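Local coordinates for protein geranyltranstransferase (Methylococcus capsulatus, PDB 3TS7) that probably makes (2E,6E)-farnesyl diphosphate by magnesium-dependent head-to-tail condensation of isopentenyl diphosphate with a shorter allylic diphosphate, at residues E18-A23 with L57-G62; K51-L56 with R295-R300; L198-R203 with E209-L214. All coordinates share one frame; numbering follows the deposited sequence. Where two conformers were deposited one is given.

Interaction 1. Residues E18-A23 with L57-G62; sequences ERVERA and LTYATG
Tyr59 reaches from helix 53-65 to helix 5-27 and ends between Arg19 and Val20, bridging backbones whose nearest CA atoms, those of Val20 and Tyr59, lie 9.4 Å apart. With CG anti to its own carbonyl carbon (chi1 -72°), the tyrosine sends its ring straight at the other helix, and it meets Arg19 and Val20 with its outer half, OH, CZ, CE1 and CE2. Val20 meets the rim of the ring: its CB lies near the ring plane, 3.9 Å from Tyr59 CE2, while Val20 CG2 comes within 4.2 Å of Tyr59 OH. Arg19 passes the same end with its aliphatic part. Its CG stands anti to the backbone N (chi1 -179°) and the chain stays extended to NE, which carries CG and CD past the phenol oxygen, Arg19 CD standing 4.1 Å from Tyr59 CZ. The guanidinium plane is turned 72° from the ring, and Arg19 NE approaches Tyr59 CE1 obliquely at 4.1 Å.

No hydrogen bond joins the two segments directly. The polar ends are joined through Asp73, outside both segments, whose OD1 takes a hydrogen bond from Tyr59 OH and a salt bridge from Arg19 NE; Asp70 pairs with Arg19 NH2. A single carboxylate oxygen thus holds both the phenol and the guanidinium, and probably limits the rotation of each. The contact is helix-to-helix packing within the all-helical isoprenoid synthase fold of the FPP/GGPP synthase family.

Interaction 2. Residues K51-L56 with R295-R300; sequences KRMRPL and RFIIQR. With PO4 (phosphate ion), chain E; PO4 (phosphate ion), chain F.
Met53, in the first turn of helix 53-65, lies against Ile297 in the last turn of helix 288-298, their side chains crossing at a slant. From CB, which stands 3.9 Å from O2 of phosphate E, the methionine leaves with CG anti to the backbone N (chi1 -168°). CG packs on the end of the isoleucine, 3.7 Å from Ile297 CD1. SD follows along the same side chain, 3.9 Å from Ile297 CG2. The chain then bends at chi3 (-48°) and returns its methyl to the ion, Met53 CE lying 3.3 Å from phosphate E O2. Cut back to an alanine, the residue would lose CG, SD and CE, which would probably open a gap between Ile297 and the phosphate.

Basic residues gather round the two phosphate ions, probably from the crystallisation liquor. The cluster is consistent with the diphosphate-binding region of the FPP/GGPP synthase fold, where a Gly-Gly-Lys-Arg sequence leads into this helix, its arginine, Arg52, at the N-cap position. Arg54 presents its guanidinium edge to phosphate E, NH1 donating to O4 at 2.8 Å and nearly straight (164°), NH2 adding a weak bond; Lys51 NZ donates to O2 of phosphate F at 3.3 Å. Arg300 closes its helix in a Schellman motif and curls back, NH1 giving Ile297 O a 2.7 Å bond almost in the guanidinium plane. Its NE is salt-bridged to Asp229, while NH2 and Lys51 NZ both lie near O3 of phosphate E.

Interaction 3. Residues L198-R203 with E209-L214; sequences LACLAR and EQFDRL. With PO4 (phosphate ion), chain G.
The Phe211 ring receives Leu201 at its edge, the CD2 methyl lying near the ring plane and 4.0 Å from Phe211 CE2, with the two side chains crossing at about a right angle. Cys200 comes in obliquely: its CB is 3.5 Å from Phe211 CE2, and its sulfur stands 5.0 Å from the centroid of the Phe211 ring, 29° off the normal, in a sulfur-aromatic contact. With SG anti to the carbonyl carbon (chi1 -68°), the thiol also touches Leu214, at 3.7 Å between Cys200 SG and Leu214 CD1.

These residues pack the end of helix 177-201 against the start of helix 208-237, a helical hairpin closed by a short connection in the all-helical fold. Leu206 of that connection lies on both Cys200 and Phe211.

Beside this apolar seam a phosphate ion, probably from the crystallisation liquor, bridges the segments. The Arg203 guanidinium meets it at its edge, NE donating to phosphate G O1 at 3.0 Å and NH1 to O4 at 3.1 Å. From helix 208-237, Gln210, extended beyond CG, places NE2 2.6 Å from phosphate G O3, with an N-H...O angle of 163°.

How the interactions relate
Helix 53-65 serves interactions 1 and 2 directly, meeting helix 5-27 in the first and helix 288-298 in the second; the two touch through the Glu21-Arg52 salt bridge and the packing of Val20 on Pro55. Interaction 3 joins other helices, but Ala199 packs on Thr58 and Thr61, linking it to interaction 1. Interactions 2 and 3 do not touch; their nearest atoms are about 8 Å apart. Interactions 1 and 3 are buried, whereas interaction 2 is partly buried although nearest the chain centre. Its chemistry is dominated by basic residues around phosphate ions; interaction 1 is van der Waals contact around a tyrosine ring, its polar ends joined by one shared aspartate, and interaction 3 is chiefly apolar with a phosphate alongside.

Interaction 1. Residues E18-A23 with L57-G62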
loop_
_atom_site.group_PDB
_atom_site.type_symbol
_atom_site.label_atom_id
_atom_site.label_comp_id
_atom_site.label_asym_id
_atom_site.label_seq_id
_atom_site.Cartn_x
_atom_site.Cartn_y
_atom_site.Cartn_z
ATOM N N GLU B 18 -23.503 -8.201 4.455
ATOM C CA GLU B 18 -24.149 -6.929 4.767
ATOM C C GLU B 18 -23.354 -6.122 5.791
ATOM O O GLU B 18 -23.205 -4.905 5.641
ATOM C CB GLU B 18 -25.577 -7.160 5.255
ATOM C CG GLU B 18 -26.540 -7.581 4.140
ATOM C CD GLU B 18 -27.799 -8.280 4.658
ATOM O OE1 GLU B 18 -28.044 -8.270 5.887
ATOM O OE2 GLU B 18 -28.547 -8.845 3.826
ATOM N N ARG B 19 -22.838 -6.804 6.814
ATOM C CA ARG B 19 -22.020 -6.171 7.854
ATOM C C ARG B 19 -20.717 -5.590 7.290
ATOM O O ARG B 19 -20.342 -4.464 7.630
ATOM C CB ARG B 19 -21.727 -7.141 8.995
ATOM C CG ARG B 19 -20.909 -6.535 10.104
ATOM C CD ARG B 19 -20.495 -7.560 11.120
ATOM N NE ARG B 19 -19.770 -6.916 12.213
ATOM C CZ ARG B 19 -20.230 -6.772 13.447
ATOM N NH1 ARG B 19 -21.426 -7.254 13.774
ATOM N NH2 ARG B 19 -19.482 -6.161 14.363
ATOM N N VAL B 20 -20.044 -6.333 6.411
ATOM C CA VAL B 20 -18.839 -5.803 5.756
ATOM C C VAL B 20 -19.162 -4.671 4.747
ATOM O O VAL B 20 -18.371 -3.741 4.598
ATOM C CB VAL B 20 -17.978 -6.929 5.095
ATOM C CG1 VAL B 20 -18.563 -7.354 3.764
ATOM C CG2 VAL B 20 -16.522 -6.477 4.934
ATOM N N GLU B 21 -20.314 -4.741 4.073
ATOM C CA GLU B 21 -20.700 -3.703 3.123
ATOM C C GLU B 21 -20.797 -2.341 3.816
ATOM O O GLU B 21 -20.329 -1.334 3.273
ATOM C CB GLU B 21 -22.039 -4.028 2.460
ATOM C CG GLU B 21 -22.466 -3.060 1.343
ATOM C CD GLU B 21 -21.672 -3.232 0.053
ATOM O OE1 GLU B 21 -21.668 -2.290 -0.765
ATOM O OE2 GLU B 21 -21.060 -4.304 -0.160
ATOM N N ARG B 22 -21.391 -2.334 5.008
ATOM C CA ARG B 22 -21.527 -1.132 5.836
ATOM C C ARG B 22 -20.197 -0.701 6.439
ATOM O O ARG B 22 -19.939 0.497 6.613
ATOM C CB ARG B 22 -22.535 -1.363 6.961
ATOM C CG ARG B 22 -24.003 -1.541 6.502
ATOM C CD ARG B 22 -24.974 -1.508 7.683
ATOM N NE ARG B 22 -24.419 -2.147 8.884
ATOM C CZ ARG B 22 -24.615 -3.418 9.248
ATOM N NH1 ARG B 22 -25.377 -4.227 8.514
ATOM N NH2 ARG B 22 -24.047 -3.885 10.362
ATOM N N ALA B 23 -19.348 -1.676 6.750
ATOM C CA ALA B 23 -18.073 -1.375 7.387
ATOM C C ALA B 23 -17.094 -0.763 6.378
ATOM O O ALA B 23 -16.335 0.159 6.730
ATOM C CB ALA B 23 -17.494 -2.605 8.085
ATOM N N LEU B 57 -13.724 -15.253 5.633
ATOM C CA LEU B 57 -12.668 -15.950 6.361
ATOM C C LEU B 57 -12.292 -15.246 7.660
ATOM O O LEU B 57 -12.112 -15.903 8.667
ATOM C CB LEU B 57 -11.425 -16.122 5.495
ATOM C CG LEU B 57 -11.592 -17.190 4.415
ATOM C CD1 LEU B 57 -10.467 -17.059 3.404
ATOM C CD2 LEU B 57 -11.611 -18.575 5.060
ATOM N N THR B 58 -12.165 -13.915 7.642
ATOM C CA THR B 58 -11.869 -13.183 8.880
ATOM C C THR B 58 -13.000 -13.355 9.920
ATOM O O THR B 58 -12.739 -13.726 11.067
ATOM C CB THR B 58 -11.595 -11.684 8.607
ATOM O OG1 THR B 58 -10.496 -11.574 7.685
ATOM C CG2 THR B 58 -11.213 -10.975 9.899
ATOM N N TYR B 59 -14.236 -13.098 9.506
ATOM C CA TYR B 59 -15.367 -13.201 10.422
ATOM C C TYR B 59 -15.569 -14.647 10.903
ATOM O O TYR B 59 -15.777 -14.880 12.087
ATOM C CB TYR B 59 -16.646 -12.665 9.777
ATOM C CG TYR B 59 -16.717 -11.142 9.613
ATOM C CD1 TYR B 59 -16.525 -10.278 10.700
ATOM C CD2 TYR B 59 -17.023 -10.584 8.373
ATOM C CE1 TYR B 59 -16.617 -8.881 10.536
ATOM C CE2 TYR B 59 -17.116 -9.212 8.198
ATOM C CZ TYR B 59 -16.917 -8.369 9.283
ATOM O OH TYR B 59 -17.020 -7.017 9.058
ATOM N N ALA B 60 -15.464 -15.616 9.996
ATOM C CA ALA B 60 -15.671 -17.024 10.379
ATOM C C ALA B 60 -14.597 -17.527 11.313
ATOM O O ALA B 60 -14.896 -18.257 12.248
ATOM C CB ALA B 60 -15.775 -17.928 9.139
ATOM N N THR B 61 -13.347 -17.138 11.067
ATOM C CA THR B 61 -12.249 -17.498 11.960
ATOM C C THR B 61 -12.457 -16.885 13.349
ATOM O O THR B 61 -12.275 -17.557 14.354
ATOM C CB THR B 61 -10.886 -17.036 11.392
ATOM O OG1 THR B 61 -10.671 -17.673 10.127
ATOM C CG2 THR B 61 -9.745 -17.370 12.330
ATOM N N GLY B 62 -12.858 -15.616 13.395
ATOM C CA GLY B 62 -13.080 -14.936 14.676
ATOM C C GLY B 62 -14.150 -15.592 15.532
ATOM O O GLY B 62 -13.969 -15.770 16.741
#

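Interaction 2. Residues K51-L56 with R295-R300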
loop_
_atom_site.group_PDB
_atom_site.type_symbol
_atom_site.label_atom_id
_atom_site.label_comp_id
_atom_site.label_asym_id
_atom_site.label_seq_id
_atom_site.Cartn_x
_atom_site.Cartn_y
_atom_site.Cartn_z
ATOM N N LYS B 51 -18.069 -11.450 -3.680
ATOM C CA LYS B 51 -18.177 -12.622 -2.806
ATOM C C LYS B 51 -17.731 -12.380 -1.361
ATOM O O LYS B 51 -18.217 -13.056 -0.451
ATOM C CB LYS B 51 -17.429 -13.814 -3.405
ATOM C CG LYS B 51 -17.875 -14.188 -4.812
ATOM C CD LYS B 51 -17.188 -15.474 -5.272
ATOM C CE LYS B 51 -17.047 -15.528 -6.789
ATOM N NZ LYS B 51 -15.869 -14.739 -7.254
ATOM N N ARG B 52 -16.838 -11.406 -1.156
ATOM C CA ARG B 52 -16.282 -11.069 0.176
ATOM C C ARG B 52 -15.632 -12.275 0.850
ATOM O O ARG B 52 -15.783 -12.475 2.058
ATOM C CB ARG B 52 -17.331 -10.435 1.118
ATOM C CG ARG B 52 -18.166 -9.322 0.512
ATOM C CD ARG B 52 -17.310 -8.147 0.082
ATOM N NE ARG B 52 -18.103 -6.967 -0.253
ATOM C CZ ARG B 52 -17.635 -5.907 -0.911
ATOM N NH1 ARG B 52 -16.375 -5.865 -1.320
ATOM N NH2 ARG B 52 -18.437 -4.881 -1.168
ATOM N N MET B 53 -14.901 -13.068 0.065
ATOM C CA MET B 53 -14.338 -14.314 0.568
ATOM C C MET B 53 -13.358 -14.054 1.709
ATOM O O MET B 53 -13.374 -14.748 2.734
ATOM C CB MET B 53 -13.622 -15.073 -0.555
ATOM C CG MET B 53 -13.264 -16.517 -0.165
ATOM S SD MET B 53 -11.673 -17.146 -0.742
ATOM C CE MET B 53 -11.648 -16.716 -2.475
ATOM N N ARG B 54 -12.490 -13.064 1.525
ATOM C CA ARG B 54 -11.498 -12.770 2.562
ATOM C C ARG B 54 -12.091 -12.260 3.896
ATOM O O ARG B 54 -11.664 -12.736 4.953
ATOM C CB ARG B 54 -10.349 -11.917 2.016
ATOM C CG ARG B 54 -9.499 -12.681 1.022
ATOM C CD ARG B 54 -9.015 -11.788 -0.083
ATOM N NE ARG B 54 -8.503 -12.576 -1.197
ATOM C CZ ARG B 54 -9.231 -12.977 -2.227
ATOM N NH1 ARG B 54 -8.659 -13.689 -3.182
ATOM N NH2 ARG B 54 -10.514 -12.662 -2.315
ATOM N N PRO B 55 -13.057 -11.306 3.858
ATOM C CA PRO B 55 -13.812 -10.946 5.063
ATOM C C PRO B 55 -14.560 -12.104 5.699
ATOM O O PRO B 55 -14.597 -12.190 6.919
ATOM C CB PRO B 55 -14.834 -9.932 4.536
ATOM C CG PRO B 55 -14.076 -9.222 3.492
ATOM C CD PRO B 55 -13.296 -10.309 2.795
ATOM N N LEU B 56 -15.165 -12.968 4.883
ATOM C CA LEU B 56 -15.873 -14.144 5.419
ATOM C C LEU B 56 -14.907 -15.012 6.199
ATOM O O LEU B 56 -15.216 -15.423 7.314
ATOM C CB LEU B 56 -16.532 -14.956 4.316
ATOM C CG LEU B 56 -17.769 -14.361 3.649
ATOM C CD1 LEU B 56 -18.146 -15.191 2.427
ATOM C CD2 LEU B 56 -18.917 -14.252 4.616
ATOM N N ARG B 295 -15.900 -26.261 2.049
ATOM C CA ARG B 295 -16.627 -26.832 0.907
ATOM C C ARG B 295 -17.158 -25.783 -0.061
ATOM O O ARG B 295 -16.995 -25.917 -1.271
ATOM C CB ARG B 295 -17.762 -27.777 1.347
ATOM C CG ARG B 295 -18.629 -28.221 0.158
ATOM C CD ARG B 295 -19.761 -29.177 0.472
ATOM N NE ARG B 295 -20.587 -28.765 1.603
ATOM C CZ ARG B 295 -21.742 -29.345 1.935
ATOM N NH1 ARG B 295 -22.210 -30.363 1.217
ATOM N NH2 ARG B 295 -22.424 -28.924 2.992
ATOM N N PHE B 296 -17.782 -24.742 0.480
ATOM C CA PHE B 296 -18.355 -23.665 -0.319
ATOM C C PHE B 296 -17.311 -22.963 -1.203
ATOM O O PHE B 296 -17.536 -22.736 -2.396
ATOM C CB PHE B 296 -19.039 -22.645 0.606
ATOM C CG PHE B 296 -19.548 -21.435 -0.111
ATOM C CD1 PHE B 296 -18.801 -20.261 -0.140
ATOM C CD2 PHE B 296 -20.769 -21.469 -0.781
ATOM C CE1 PHE B 296 -19.263 -19.134 -0.832
ATOM C CE2 PHE B 296 -21.247 -20.344 -1.458
ATOM C CZ PHE B 296 -20.488 -19.177 -1.490
ATOM N N ILE B 297 -16.186 -22.608 -0.596
ATOM C CA ILE B 297 -15.114 -21.895 -1.298
ATOM C C ILE B 297 -14.480 -22.825 -2.350
ATOM O O ILE B 297 -14.362 -22.447 -3.516
ATOM C CB ILE B 297 -14.061 -21.350 -0.301
ATOM C CG1 ILE B 297 -14.660 -20.206 0.535
ATOM C CG2 ILE B 297 -12.755 -20.907 -1.020
ATOM C CD1 ILE B 297 -13.728 -19.716 1.653
ATOM N N ILE B 298 -14.139 -24.050 -1.943
ATOM C CA ILE B 298 -13.443 -24.997 -2.824
ATOM C C ILE B 298 -14.277 -25.392 -4.039
ATOM O O ILE B 298 -13.769 -25.351 -5.166
ATOM C CB ILE B 298 -12.920 -26.244 -2.066
ATOM C CG1 ILE B 298 -11.825 -25.829 -1.084
ATOM C CG2 ILE B 298 -12.371 -27.311 -3.044
ATOM C CD1 ILE B 298 -11.502 -26.870 -0.033
ATOM N N GLN B 299 -15.561 -25.693 -3.831
ATOM C CA GLN B 299 -16.438 -26.124 -4.928
ATOM C C GLN B 299 -16.955 -24.947 -5.767
ATOM O O GLN B 299 -17.700 -25.139 -6.728
ATOM C CB GLN B 299 -17.580 -27.007 -4.395
ATOM C CG GLN B 299 -17.107 -28.399 -3.936
ATOM C CD GLN B 299 -18.216 -29.247 -3.333
ATOM O OE1 GLN B 299 -19.396 -28.981 -3.534
ATOM N NE2 GLN B 299 -17.834 -30.273 -2.586
ATOM N N ARG B 300 -16.536 -23.730 -5.397
ATOM C CA ARG B 300 -16.842 -22.478 -6.121
ATOM C C ARG B 300 -18.333 -22.209 -6.243
ATOM O O ARG B 300 -18.802 -21.695 -7.260
ATOM C CB ARG B 300 -16.204 -22.454 -7.529
ATOM C CG ARG B 300 -14.770 -22.972 -7.635
ATOM C CD ARG B 300 -13.813 -22.224 -6.741
ATOM N NE ARG B 300 -13.755 -20.790 -7.039
ATOM C CZ ARG B 300 -13.874 -19.811 -6.144
ATOM N NH1 ARG B 300 -14.043 -20.077 -4.855
ATOM N NH2 ARG B 300 -13.784 -18.546 -6.536
HETATM P P PO4 E . -11.978 -14.291 -5.524
HETATM O O1 PO4 E . -12.042 -12.995 -6.304
HETATM O O2 PO4 E . -12.917 -14.248 -4.342
HETATM O O3 PO4 E . -12.396 -15.429 -6.412
HETATM O O4 PO4 E . -10.560 -14.497 -5.050
HETATM P P PO4 F . -14.535 -10.747 -5.736
HETATM O O1 PO4 F . -13.989 -10.120 -4.480
HETATM O O2 PO4 F . -14.844 -12.200 -5.476
HETATM O O3 PO4 F . -15.814 -10.053 -6.136
HETATM O O4 PO4 F . -13.517 -10.614 -6.836
#

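Interaction 3. Residues L198-R203 with E209-L214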
loop_
_atom_site.group_PDB
_atom_site.type_symbol
_atom_site.label_atom_id
_atom_site.label_comp_id
_atom_site.label_asym_id
_atom_site.label_seq_id
_atom_site.Cartn_x
_atom_site.Cartn_y
_atom_site.Cartn_z
ATOM N N LEU B 198 -5.144 -12.438 10.796
ATOM C CA LEU B 198 -5.610 -11.176 11.398
ATOM C C LEU B 198 -6.623 -11.416 12.517
ATOM O O LEU B 198 -6.519 -10.806 13.594
ATOM C CB LEU B 198 -6.248 -10.266 10.347
ATOM C CG LEU B 198 -5.309 -9.632 9.297
ATOM C CD1 LEU B 198 -5.967 -8.532 8.536
ATOM C CD2 LEU B 198 -4.105 -9.129 9.968
ATOM N N ALA B 199 -7.585 -12.300 12.241
ATOM C CA ALA B 199 -8.557 -12.743 13.258
ATOM C C ALA B 199 -7.884 -13.381 14.460
ATOM O O ALA B 199 -8.250 -13.089 15.602
ATOM C CB ALA B 199 -9.604 -13.679 12.656
ATOM N N CYS B 200 -6.899 -14.244 14.210
ATOM C CA CYS B 200 -6.136 -14.854 15.280
ATOM C C CYS B 200 -5.433 -13.830 16.173
ATOM O O CYS B 200 -5.420 -13.979 17.400
ATOM C CB CYS B 200 -5.138 -15.873 14.718
ATOM S SG CYS B 200 -5.931 -17.363 13.987
ATOM N N LEU B 201 -4.893 -12.770 15.562
ATOM C CA LEU B 201 -4.203 -11.707 16.309
ATOM C C LEU B 201 -5.155 -10.831 17.140
ATOM O O LEU B 201 -4.703 -10.105 18.023
ATOM C CB LEU B 201 -3.368 -10.831 15.355
ATOM C CG LEU B 201 -2.112 -11.482 14.766
ATOM C CD1 LEU B 201 -1.609 -10.720 13.502
ATOM C CD2 LEU B 201 -1.009 -11.651 15.817
ATOM N N ALA B 202 -6.451 -10.872 16.835
ATOM C CA ALA B 202 -7.461 -10.195 17.667
ATOM C C ALA B 202 -7.940 -11.032 18.870
ATOM O O ALA B 202 -8.895 -10.642 19.582
ATOM C CB ALA B 202 -8.627 -9.741 16.815
ATOM N N ARG B 203 -7.275 -12.171 19.097
ATOM C CA ARG B 203 -7.530 -13.022 20.263
ATOM C C ARG B 203 -6.277 -13.044 21.119
ATOM O O ARG B 203 -5.409 -13.880 20.911
ATOM C CB ARG B 203 -7.886 -14.454 19.850
ATOM C CG ARG B 203 -8.770 -15.264 20.843
ATOM C CD ARG B 203 -8.110 -15.522 22.189
ATOM N NE ARG B 203 -8.153 -16.924 22.592
ATOM C CZ ARG B 203 -7.561 -17.416 23.679
ATOM N NH1 ARG B 203 -7.645 -18.712 23.957
ATOM N NH2 ARG B 203 -6.883 -16.617 24.489
ATOM N N GLU B 209 -0.276 -23.230 18.473
ATOM C CA GLU B 209 -0.858 -24.361 17.748
ATOM C C GLU B 209 -2.159 -24.007 17.037
ATOM O O GLU B 209 -2.435 -24.541 15.971
ATOM C CB GLU B 209 -1.052 -25.601 18.637
ATOM C CG GLU B 209 -1.210 -26.874 17.822
ATOM C CD GLU B 209 -1.727 -28.080 18.593
ATOM O OE1 GLU B 209 -2.406 -28.916 17.946
ATOM O OE2 GLU B 209 -1.448 -28.207 19.810
ATOM N N GLN B 210 -2.952 -23.100 17.593
ATOM C CA GLN B 210 -4.191 -22.713 16.920
ATOM C C GLN B 210 -3.929 -21.797 15.728
ATOM O O GLN B 210 -4.576 -21.943 14.687
ATOM C CB GLN B 210 -5.184 -22.082 17.895
ATOM C CG GLN B 210 -5.654 -23.096 18.956
ATOM C CD GLN B 210 -6.859 -22.629 19.734
ATOM O OE1 GLN B 210 -7.081 -23.050 20.868
ATOM N NE2 GLN B 210 -7.646 -21.762 19.137
ATOM N N PHE B 211 -2.992 -20.855 15.893
ATOM C CA PHE B 211 -2.499 -20.060 14.749
ATOM C C PHE B 211 -2.145 -20.998 13.591
ATOM O O PHE B 211 -2.689 -20.843 12.489
ATOM C CB PHE B 211 -1.219 -19.295 15.099
ATOM C CG PHE B 211 -1.442 -17.953 15.748
ATOM C CD1 PHE B 211 -1.441 -17.832 17.136
ATOM C CD2 PHE B 211 -1.585 -16.799 14.970
ATOM C CE1 PHE B 211 -1.613 -16.578 17.761
ATOM C CE2 PHE B 211 -1.748 -15.534 15.574
ATOM C CZ PHE B 211 -1.772 -15.426 16.978
ATOM N N ASP B 212 -1.230 -21.932 13.871
ATOM C CA ASP B 212 -0.632 -22.838 12.854
ATOM C C ASP B 212 -1.672 -23.693 12.168
ATOM O O ASP B 212 -1.642 -23.843 10.952
ATOM C CB ASP B 212 0.442 -23.752 13.469
ATOM C CG ASP B 212 1.602 -22.977 14.085
ATOM O OD1 ASP B 212 2.434 -23.609 14.768
ATOM O OD2 ASP B 212 1.684 -21.739 13.904
ATOM N N ARG B 213 -2.611 -24.254 12.941
ATOM C CA ARG B 213 -3.670 -25.081 12.336
ATOM C C ARG B 213 -4.572 -24.281 11.425
ATOM O O ARG B 213 -4.930 -24.723 10.334
ATOM C CB ARG B 213 -4.532 -25.762 13.404
ATOM C CG ARG B 213 -3.849 -26.884 14.149
ATOM C CD ARG B 213 -4.827 -27.486 15.181
ATOM N NE ARG B 213 -4.270 -28.674 15.818
ATOM C CZ ARG B 213 -4.474 -29.923 15.402
ATOM N NH1 ARG B 213 -3.910 -30.935 16.053
ATOM N NH2 ARG B 213 -5.237 -30.167 14.341
ATOM N N LEU B 214 -4.941 -23.090 11.867
ATOM C CA LEU B 214 -5.859 -22.285 11.088
ATOM C C LEU B 214 -5.161 -21.711 9.858
ATOM O O LEU B 214 -5.789 -21.552 8.806
ATOM C CB LEU B 214 -6.472 -21.170 11.947
ATOM C CG LEU B 214 -7.547 -21.643 12.931
ATOM C CD1 LEU B 214 -7.766 -20.604 14.043
ATOM C CD2 LEU B 214 -8.832 -21.924 12.189
HETATM P P PO4 G . -10.047 -20.557 21.474
HETATM O O1 PO4 G . -9.933 -19.044 21.359
HETATM O O2 PO4 G . -11.390 -20.920 22.082
HETATM O O3 PO4 G . -9.954 -21.204 20.107
HETATM O O4 PO4 G . -8.896 -21.050 22.336
#